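Local coordinates for protein NADH:ubiquinone oxidoreductase, Na translocating, C subunit (Parabacteroides distasonis, PDB 3LWX) that belongs to a family of membrane-complex subunits that carry an FMN-binding domain, at residues A[7-10]-A[11-15]. Sequence-based numbering, arbitrary orientation. Where two conformers were deposited one is given.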
ATOM      1  N   PHE A   7      -6.375  20.721 -13.908  1.00  7.41           N
ATOM      2  CA  PHE A   7      -5.709  19.753 -14.772  1.00  7.51           C
ATOM      3  C   PHE A   7      -4.549  19.081 -14.022  1.00  7.73           C
ATOM      4  O   PHE A   7      -4.366  17.868 -14.100  1.00  8.01           O
ATOM      5  CB  PHE A   7      -5.238  20.399 -16.068  1.00  8.49           C
ATOM      6  CG  PHE A   7      -4.661  19.401 -17.031  1.00  9.16           C
ATOM      7  CD1 PHE A   7      -5.476  18.448 -17.626  1.00 10.12           C
ATOM      8  CD2 PHE A   7      -3.311  19.384 -17.328  1.00 10.25           C
ATOM      9  CE1 PHE A   7      -4.973  17.505 -18.484  1.00 12.32           C
ATOM     10  CE2 PHE A   7      -2.794  18.437 -18.208  1.00 11.57           C
ATOM     11  CZ  PHE A   7      -3.628  17.490 -18.772  1.00 13.65           C
ATOM     12  N   GLN A   8      -3.781  19.859 -13.253  1.00  7.76           N
ATOM     13  CA  GLN A   8      -2.690  19.300 -12.465  0.50  9.14           C
ATOM     14  C   GLN A   8      -3.245  18.287 -11.453  1.00  9.32           C
ATOM     15  O   GLN A   8      -2.705  17.194 -11.287  1.00  9.99           O
ATOM     16  CB  GLN A   8      -1.897  20.424 -11.777  0.50 11.09           C
ATOM     17  CG  GLN A   8      -1.110  21.291 -12.765  0.50 15.42           C
ATOM     18  CD  GLN A   8      -0.567  22.603 -12.210  0.50 18.68           C
ATOM     19  OE1 GLN A   8      -1.053  23.126 -11.209  0.50 24.15           O
ATOM     20  NE2 GLN A   8       0.433  23.160 -12.894  0.50 21.98           N
ATOM     21  N   LYS A   9      -4.330  18.655 -10.770  1.00 10.72           N
ATOM     22  CA  LYS A   9      -4.965  17.762  -9.795  0.50 11.53           C
ATOM     23  C   LYS A   9      -5.464  16.488 -10.453  1.00 11.08           C
ATOM     24  O   LYS A   9      -5.322  15.391  -9.898  1.00 12.07           O
ATOM     25  CB  LYS A   9      -6.113  18.480  -9.074  0.50 12.42           C
ATOM     26  CG  LYS A   9      -7.106  17.556  -8.354  0.50 13.64           C
ATOM     27  CD  LYS A   9      -8.060  18.364  -7.495  0.50 15.20           C
ATOM     28  CE  LYS A   9      -9.349  17.626  -7.225  0.50 19.14           C
ATOM     29  NZ  LYS A   9      -9.156  16.316  -6.575  0.50 15.70           N
ATOM     30  N   GLN A  10      -6.070  16.605 -11.629  1.00 10.69           N
ATOM     31  CA  GLN A  10      -6.577  15.386 -12.295  0.67 10.53           C
ATOM     32  C   GLN A  10      -5.394  14.457 -12.599  1.00  9.66           C
ATOM     33  O   GLN A  10      -5.519  13.248 -12.460  1.00 10.40           O
ATOM     34  CB  GLN A  10      -7.468  15.639 -13.553  0.67 12.35           C
ATOM     35  CG  GLN A  10      -6.777  15.878 -14.909  0.67 11.03           C
ATOM     36  CD  GLN A  10      -7.750  15.880 -16.104  0.67  8.55           C
ATOM     37  OE1 GLN A  10      -8.534  16.818 -16.291  0.67 10.05           O
ATOM     38  NE2 GLN A  10      -7.659  14.844 -16.946  0.67 11.73           N
ATOM     39  N   ASN A  11      -4.257  15.007 -13.000  1.00  8.47           N
ATOM     40  CA  ASN A  11      -3.098  14.175 -13.278  1.00  8.53           C
ATOM     41  C   ASN A  11      -2.587  13.497 -12.015  1.00  8.29           C
ATOM     42  O   ASN A  11      -2.245  12.312 -12.023  1.00  8.91           O
ATOM     43  CB  ASN A  11      -1.986  14.967 -13.942  1.00  9.48           C
ATOM     44  CG  ASN A  11      -2.313  15.358 -15.360  1.00 12.38           C
ATOM     45  OD1 ASN A  11      -3.130  14.735 -16.042  1.00 15.70           O
ATOM     46  ND2 ASN A  11      -1.673  16.411 -15.814  1.00 17.68           N
ATOM     47  N   GLU A  12      -2.536  14.246 -10.919  1.00  8.43           N
ATOM     48  CA  GLU A  12      -2.105  13.674  -9.647  1.00  8.98           C
ATOM     49  C   GLU A  12      -3.073  12.592  -9.168  1.00  8.20           C
ATOM     50  O   GLU A  12      -2.655  11.533  -8.700  1.00  8.79           O
ATOM     51  CB  GLU A  12      -1.985  14.767  -8.587  1.00 10.26           C
ATOM     52  CG  GLU A  12      -0.863  15.747  -8.854  1.00 12.77           C
ATOM     53  CD  GLU A  12      -0.878  16.967  -7.952  1.00 17.35           C
ATOM     54  OE1 GLU A  12      -1.807  17.129  -7.129  1.00 22.41           O
ATOM     55  OE2 GLU A  12       0.049  17.788  -8.094  1.00 21.57           O
ATOM     56  N   ASP A  13      -4.370  12.854  -9.306  1.00  8.65           N
ATOM     57  CA  ASP A  13      -5.386  11.897  -8.883  1.00  8.55           C
ATOM     58  C   ASP A  13      -5.322  10.632  -9.733  1.00  8.13           C
ATOM     59  O   ASP A  13      -5.437   9.531  -9.213  1.00  8.38           O
ATOM     60  CB  ASP A  13      -6.782  12.500  -8.970  1.00  9.33           C
ATOM     61  CG  ASP A  13      -7.070  13.539  -7.897  1.00 10.67           C
ATOM     62  OD1 ASP A  13      -6.274  13.698  -6.942  1.00 13.05           O
ATOM     63  OD2 ASP A  13      -8.132  14.186  -8.044  1.00 14.08           O
ATOM     64  N   ASN A  14      -5.119  10.776 -11.034  1.00  8.24           N
ATOM     65  CA  ASN A  14      -5.003   9.592 -11.878  1.00  8.29           C
ATOM     66  C   ASN A  14      -3.753   8.768 -11.549  1.00  7.86           C
ATOM     67  O   ASN A  14      -3.810   7.550 -11.585  1.00  8.38           O
ATOM     68  CB  ASN A  14      -5.116   9.968 -13.360  1.00  9.96           C
ATOM     69  CG  ASN A  14      -6.566  10.206 -13.761  1.00 10.46           C
ATOM     70  OD1 ASN A  14      -7.464   9.480 -13.304  1.00 12.88           O
ATOM     71  ND2 ASN A  14      -6.798  11.169 -14.656  1.00 12.84           N
ATOM     72  N   ASP A  15      -2.654   9.433 -11.198  1.00  8.24           N
ATOM     73  CA  ASP A  15      -1.449   8.749 -10.753  1.00  8.39           C
ATOM     74  C   ASP A  15      -1.760   7.946  -9.483  1.00  7.70           C
ATOM     75  O   ASP A  15      -1.413   6.768  -9.393  1.00  7.98           O
ATOM     76  CB  ASP A  15      -0.338   9.785 -10.564  1.00  9.35           C
ATOM     77  CG  ASP A  15       1.013   9.204 -10.185  1.00 12.45           C
ATOM     78  OD1 ASP A  15       1.206   7.987 -10.130  1.00 13.72           O
ATOM     79  OD2 ASP A  15       1.943  10.025  -9.979  1.00 19.06           O
TER
HETATM   80  O   HOH W   1      -5.160  13.037 -16.130  1.00 16.68           O
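Lys9 and Asp13 form an i to i+4 salt bridge on the surface of the N-terminal alpha-helix 4-23, a helix that reaches well out from the centre of the chain. Lysine 9 has two conformers; in the one described, Lys9 NZ lies 2.8 Å from Asp13 OD2 and meets the syn lone pair of that oxygen, so the bridge is probably not always made. This copy of the lysine leaves with CG anti to the backbone N (chi1 163°) and stays extended until a bend at chi4 turns the ammonium group onto the carboxylate; the aliphatic stem joins in, Lys9 CG standing 3.5 Å from the same OD2.

Backbone bonding is regular i to i+4: the N of Asn11 to Asn14 donates to the carbonyl O of Phe7 to Gln10, with N-H...O angles of 157° to 162°.

Asn11 stands its amide steeply on one face of the Phe7 ring, the planes 77° apart, with ND2 leading, 3.3 Å from Phe7 CE2.

A water ties together three amides. It donates to Asn11 OD1 at 2.6 Å and accepts from Asn14 ND2 and, in the given one of two Gln10 conformers, from Gln10 NE2; in that copy Gln10 OE1 bonds to Gln2. Asn14 OD1 bonds to Arg17. Asn14, buried, also packs against helix 30-40 at Ala33 and Glu34, and its ND2 reaches the shared water at 2.9 Å.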